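Local coordinates for RabGAP/TBC protein (Chlamydomonas reinhardtii, PDB 4P17) that probably acts, through its TBC domain, as a GTPase-activating protein that speeds GTP hydrolysis by Rab GTPases, and belongs to the flagellum, at residues G208-R213 with V264-L269; K270-N275 with A294-R299. All blocks are in the same frame, centred on the assembly; numbering follows the deposited sequence.

Contact 1: G208-R213 with V264-L269; sequences GTKLPR and VALAML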
loop_
_atom_site.group_PDB
_atom_site.type_symbol
_atom_site.label_atom_id
_atom_site.label_comp_id
_atom_site.label_asym_id
_atom_site.label_seq_id
_atom_site.Cartn_x
_atom_site.Cartn_y
_atom_site.Cartn_z
ATOM N N GLY A 208 -12.170 20.334 0.430
ATOM C CA GLY A 208 -12.930 21.561 0.588
ATOM C C GLY A 208 -12.694 22.229 1.940
ATOM O O GLY A 208 -12.669 23.464 2.055
ATOM N N THR A 209 -12.514 21.415 2.967
ATOM C CA THR A 209 -12.301 21.915 4.327
ATOM C C THR A 209 -10.865 22.368 4.593
ATOM O O THR A 209 -10.633 23.464 5.109
ATOM C CB THR A 209 -12.675 20.841 5.364
ATOM O OG1 THR A 209 -11.854 19.681 5.189
ATOM C CG2 THR A 209 -14.067 20.459 5.179
ATOM N N LYS A 210 -9.913 21.530 4.203
ATOM C CA LYS A 210 -8.499 21.721 4.507
ATOM C C LYS A 210 -7.718 22.450 3.424
ATOM O O LYS A 210 -6.695 23.076 3.723
ATOM C CB LYS A 210 -7.829 20.366 4.756
ATOM C CG LYS A 210 -8.453 19.561 5.872
ATOM C CD LYS A 210 -7.401 18.900 6.735
ATOM C CE LYS A 210 -7.988 17.874 7.681
ATOM N NZ LYS A 210 -6.916 16.999 8.230
ATOM N N LEU A 211 -8.206 22.386 2.190
ATOM C CA LEU A 211 -7.475 22.881 1.043
ATOM C C LEU A 211 -8.430 23.679 0.157
ATOM O O LEU A 211 -8.588 23.392 -1.018
ATOM C CB LEU A 211 -6.825 21.714 0.290
ATOM C CG LEU A 211 -5.809 20.866 1.076
ATOM C CD1 LEU A 211 -5.382 19.642 0.267
ATOM C CD2 LEU A 211 -4.582 21.678 1.497
ATOM N N PRO A 212 -9.066 24.707 0.729
ATOM C CA PRO A 212 -10.090 25.441 -0.029
ATOM C C PRO A 212 -9.581 26.058 -1.342
ATOM O O PRO A 212 -10.346 26.110 -2.289
ATOM C CB PRO A 212 -10.545 26.527 0.954
ATOM C CG PRO A 212 -9.462 26.661 1.943
ATOM C CD PRO A 212 -8.843 25.287 2.069
ATOM N N ARG A 213 -8.317 26.482 -1.399
ATOM C CA ARG A 213 -7.747 26.974 -2.649
ATOM C C ARG A 213 -7.727 25.885 -3.692
ATOM O O ARG A 213 -7.949 26.128 -4.875
ATOM C CB ARG A 213 -6.340 27.474 -2.456
ATOM C CG ARG A 213 -6.241 28.793 -1.766
ATOM C CD ARG A 213 -4.756 29.108 -1.535
ATOM N NE ARG A 213 -4.118 29.694 -2.716
ATOM C CZ ARG A 213 -2.810 29.651 -2.978
ATOM N NH1 ARG A 213 -1.983 29.016 -2.155
ATOM N NH2 ARG A 213 -2.327 30.230 -4.080
ATOM N N VAL A 264 -3.848 9.733 3.839
ATOM C CA VAL A 264 -2.609 9.854 3.077
ATOM C C VAL A 264 -2.901 10.595 1.738
ATOM O O VAL A 264 -2.109 11.389 1.252
ATOM C CB VAL A 264 -1.973 8.476 2.842
ATOM C CG1 VAL A 264 -0.788 8.568 1.875
ATOM C CG2 VAL A 264 -1.496 7.930 4.158
ATOM N N ALA A 265 -4.035 10.304 1.140
ATOM C CA ALA A 265 -4.419 10.976 -0.089
ATOM C C ALA A 265 -4.500 12.491 0.125
ATOM O O ALA A 265 -3.978 13.273 -0.690
ATOM C CB ALA A 265 -5.722 10.419 -0.560
ATOM N N LEU A 266 -5.125 12.910 1.222
ATOM C CA LEU A 266 -5.237 14.343 1.520
ATOM C C LEU A 266 -3.842 14.923 1.724
ATOM O O LEU A 266 -3.551 16.025 1.246
ATOM C CB LEU A 266 -6.085 14.610 2.775
ATOM C CG LEU A 266 -6.181 16.117 3.036
ATOM C CD1 LEU A 266 -7.089 16.762 1.976
ATOM C CD2 LEU A 266 -6.648 16.400 4.408
ATOM N N ALA A 267 -2.983 14.178 2.427
ATOM C CA ALA A 267 -1.629 14.660 2.696
ATOM C C ALA A 267 -0.880 14.890 1.384
ATOM O O ALA A 267 -0.154 15.862 1.247
ATOM C CB ALA A 267 -0.870 13.683 3.590
ATOM N N MET A 268 -1.047 13.999 0.418
ATOM C CA MET A 268 -0.435 14.197 -0.894
ATOM C C MET A 268 -0.890 15.475 -1.548
ATOM O O MET A 268 -0.094 16.173 -2.164
ATOM C CB MET A 268 -0.763 13.034 -1.814
ATOM C CG MET A 268 -0.100 11.777 -1.435
ATOM S SD MET A 268 1.653 11.766 -1.780
ATOM C CE MET A 268 1.724 12.109 -3.539
ATOM N N LEU A 269 -2.182 15.766 -1.439
ATOM C CA LEU A 269 -2.721 16.971 -2.039
ATOM C C LEU A 269 -2.243 18.218 -1.297
ATOM O O LEU A 269 -2.021 19.255 -1.922
ATOM C CB LEU A 269 -4.234 16.903 -2.076
ATOM C CG LEU A 269 -4.797 15.732 -2.897
ATOM C CD1 LEU A 269 -6.325 15.670 -2.894
ATOM C CD2 LEU A 269 -4.281 15.772 -4.331
#

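Contact 2: K270-N275 with A294-R299; sequences KIYEDN and ATMHQR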
loop_
_atom_site.group_PDB
_atom_site.type_symbol
_atom_site.label_atom_id
_atom_site.label_comp_id
_atom_site.label_asym_id
_atom_site.label_seq_id
_atom_site.Cartn_x
_atom_site.Cartn_y
_atom_site.Cartn_z
ATOM N N LYS A 270 -2.103 18.123 0.025
ATOM C CA LYS A 270 -1.599 19.244 0.807
ATOM C C LYS A 270 -0.169 19.568 0.409
ATOM O O LYS A 270 0.215 20.731 0.208
ATOM C CB LYS A 270 -1.681 18.918 2.295
ATOM C CG LYS A 270 -1.326 20.038 3.227
ATOM C CD LYS A 270 -1.888 19.749 4.603
ATOM C CE LYS A 270 -0.883 20.043 5.709
ATOM N NZ LYS A 270 -0.233 21.372 5.583
ATOM N N ILE A 271 0.631 18.523 0.301
ATOM C CA ILE A 271 2.069 18.664 0.077
ATOM C C ILE A 271 2.340 19.269 -1.314
ATOM O O ILE A 271 3.249 20.094 -1.491
ATOM C CB ILE A 271 2.732 17.265 0.260
ATOM C CG1 ILE A 271 2.788 16.915 1.743
ATOM C CG2 ILE A 271 4.117 17.221 -0.327
ATOM C CD1 ILE A 271 3.220 15.464 2.062
ATOM N N TYR A 272 1.541 18.881 -2.306
ATOM C CA TYR A 272 1.772 19.331 -3.680
ATOM C C TYR A 272 0.741 20.372 -4.099
ATOM O O TYR A 272 0.580 20.630 -5.275
ATOM C CB TYR A 272 1.739 18.144 -4.632
ATOM C CG TYR A 272 2.914 17.275 -4.398
ATOM C CD1 TYR A 272 4.176 17.660 -4.834
ATOM C CD2 TYR A 272 2.795 16.110 -3.666
ATOM C CE1 TYR A 272 5.289 16.875 -4.583
ATOM C CE2 TYR A 272 3.902 15.320 -3.407
ATOM C CZ TYR A 272 5.139 15.709 -3.868
ATOM O OH TYR A 272 6.240 14.937 -3.608
ATOM N N GLU A 273 0.065 20.971 -3.124
ATOM C CA GLU A 273 -0.970 21.960 -3.423
ATOM C C GLU A 273 -0.423 23.142 -4.230
ATOM O O GLU A 273 -1.006 23.526 -5.248
ATOM C CB GLU A 273 -1.614 22.498 -2.150
ATOM C CG GLU A 273 -2.776 23.425 -2.475
ATOM C CD GLU A 273 -3.369 24.113 -1.259
ATOM O OE1 GLU A 273 -2.671 24.252 -0.215
ATOM O OE2 GLU A 273 -4.548 24.526 -1.353
ATOM N N ASP A 274 0.671 23.731 -3.748
ATOM C CA ASP A 274 1.289 24.872 -4.419
ATOM C C ASP A 274 1.521 24.537 -5.894
ATOM O O ASP A 274 1.217 25.334 -6.795
ATOM C CB ASP A 274 2.599 25.238 -3.712
ATOM C CG ASP A 274 3.438 26.240 -4.484
ATOM O OD1 ASP A 274 4.034 25.863 -5.517
ATOM O OD2 ASP A 274 3.528 27.403 -4.031
ATOM N N ASN A 275 2.034 23.337 -6.122
ATOM C CA ASN A 275 2.298 22.832 -7.476
ATOM C C ASN A 275 1.044 22.749 -8.366
ATOM O O ASN A 275 1.065 23.159 -9.548
ATOM C CB ASN A 275 2.940 21.449 -7.385
ATOM C CG ASN A 275 4.146 21.423 -6.451
ATOM O OD1 ASN A 275 4.026 21.594 -5.227
ATOM N ND2 ASN A 275 5.314 21.202 -7.028
ATOM N N ALA A 294 5.035 9.911 -8.023
ATOM C CA ALA A 294 6.019 8.866 -8.287
ATOM C C ALA A 294 7.397 9.190 -7.699
ATOM O O ALA A 294 8.257 8.304 -7.588
ATOM C CB ALA A 294 6.115 8.610 -9.805
ATOM N N THR A 295 7.635 10.439 -7.312
ATOM C CA THR A 295 8.930 10.765 -6.704
ATOM C C THR A 295 8.767 11.243 -5.264
ATOM O O THR A 295 9.588 11.981 -4.709
ATOM C CB THR A 295 9.686 11.784 -7.548
ATOM O OG1 THR A 295 8.902 12.963 -7.680
ATOM C CG2 THR A 295 9.965 11.196 -8.922
ATOM N N MET A 296 7.690 10.783 -4.639
ATOM C CA MET A 296 7.423 11.132 -3.262
ATOM C C MET A 296 8.290 10.252 -2.339
ATOM O O MET A 296 7.829 9.271 -1.764
ATOM C CB MET A 296 5.931 10.994 -2.967
ATOM C CG MET A 296 5.433 11.886 -1.828
ATOM S SD MET A 296 6.310 11.675 -0.248
ATOM C CE MET A 296 6.050 13.287 0.488
ATOM N N HIS A 297 9.555 10.634 -2.188
ATOM C CA HIS A 297 10.514 9.847 -1.430
ATOM C C HIS A 297 10.524 10.209 0.046
ATOM O O HIS A 297 10.980 9.424 0.863
ATOM C CB HIS A 297 11.917 10.013 -2.039
ATOM C CG HIS A 297 12.015 9.467 -3.420
ATOM N ND1 HIS A 297 12.021 8.110 -3.678
ATOM C CD2 HIS A 297 12.048 10.083 -4.625
ATOM C CE1 HIS A 297 12.088 7.918 -4.983
ATOM N NE2 HIS A 297 12.103 9.094 -5.580
ATOM N N GLN A 298 9.941 11.359 0.394
ATOM C CA GLN A 298 9.934 11.810 1.771
ATOM C C GLN A 298 8.808 11.113 2.518
ATOM O O GLN A 298 7.737 11.692 2.781
ATOM C CB GLN A 298 9.782 13.344 1.848
ATOM C CG GLN A 298 10.824 14.024 2.728
ATOM C CD GLN A 298 11.047 13.327 4.050
ATOM O OE1 GLN A 298 10.201 12.564 4.521
ATOM N NE2 GLN A 298 12.198 13.573 4.653
ATOM N N ARG A 299 9.031 9.850 2.855
ATOM C CA ARG A 299 7.987 9.073 3.502
ATOM C C ARG A 299 7.703 9.531 4.949
ATOM O O ARG A 299 6.588 9.412 5.443
ATOM C CB ARG A 299 8.343 7.574 3.462
ATOM C CG ARG A 299 9.656 7.186 4.083
ATOM C CD ARG A 299 10.022 5.788 3.696
ATOM N NE ARG A 299 11.183 5.310 4.443
ATOM C CZ ARG A 299 12.430 5.384 4.009
ATOM N NH1 ARG A 299 12.711 5.931 2.831
ATOM N NH2 ARG A 299 13.401 4.902 4.755
#

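Contact 1: G208-R213 with V264-L269
Lys210 and Leu211 face Leu266 and Leu269 across a buried contact in the all-helical TBC domain, between a helix junction and helix 259-271. Lys210 ends helix 201-210, Leu211 sits in the break before helix 212-221, and both leucines opposite lie on helix 259-271. No hydrogen bond spans the contact. The Lys210 side chain crosses that of Leu266 at about a right angle. It bends at its second torsion (chi2 -138°), and its methylenes and NZ line up past one methyl, Leu266 CD2. The closest approach is Lys210 CD to Leu266 CD2 at 3.5 Å, a tight fit for two carbons. With Lys210 cut back to an alanine, Leu266 CD2 would probably lose most of its cover on this side, and a gap would open there. Leu211 and Leu266 instead slide past each other in opposite directions. Leu266 CG is anti to its backbone N (chi1 -180°), which carries both methyls out to the facing segment: CD2 meets the lysine and CD1 meets Leu211. Leu206 and Ile207 of helix 201-210 also pack on Leu266 and Leu269 respectively. One methyl of Leu211 serves both leucines: CD1 lies 3.8 Å from Leu266 CD1 and 3.8 Å from Leu269 CB.

Contact 2: K270-N275 with A294-R299
Met296 reaches Tyr272 and Ile271 because its CG stands anti to the backbone N (chi1 -154°) and its chain then bends at the second torsion (chi2 -56°). The first torsion sets CG beside the tyrosine, and the bend sends CE on to the isoleucine. Met296 is the centre of an inverse gamma turn in the loop between helices 282-294 and 299-306. Its partners lie in the all-helical TBC fold, where helix 259-271 gives way to helix 273-277. Tyr272 is the residue at that break. The side chains of Tyr272 and Met296 cross obliquely. The methionine comes to the ring edge, near the ring plane, with CG 3.6 Å from Tyr272 OH and 4.1 Å from Tyr272 CE2. This is edge packing and not a hydrogen bond. Over one face of the same ring lies Ile271 CG2, 3.6 Å above the plane and offset toward the rim. Ile271 thus uses one branch on its neighbour and the other across the contact. Leu302 of helix 299-306 touches both Ile271 and Met296, and Met296 O accepts a hydrogen bond from Thr245 OG1. The side chains of Ile271 and Met296 cross at about a right angle, and they meet through terminal methyls, with Ile271 CD1 3.9 Å from Met296 CE.

How the contacts relate
After nine helices the chain reaches helix 201-210 and turns into helix 212-221. Fifty residues later, largely helical, it returns on helix 259-271, and contact 1 closes this loop. Contact 2 opens at once, at the end of the same helix. It closes 18 residues on, after helices 273-277 and 282-294, in the loop before helix 299-306. The two loops follow in series and neither nest nor cross. Helix 259-271 is their shared element, tied by one to the junction of helices 201-210 and 212-221 and by the other to the 294-299 loop. Their centres are 12 Å apart, and they touch directly: Met268 SD packs 3.8 Å from Met296 CG.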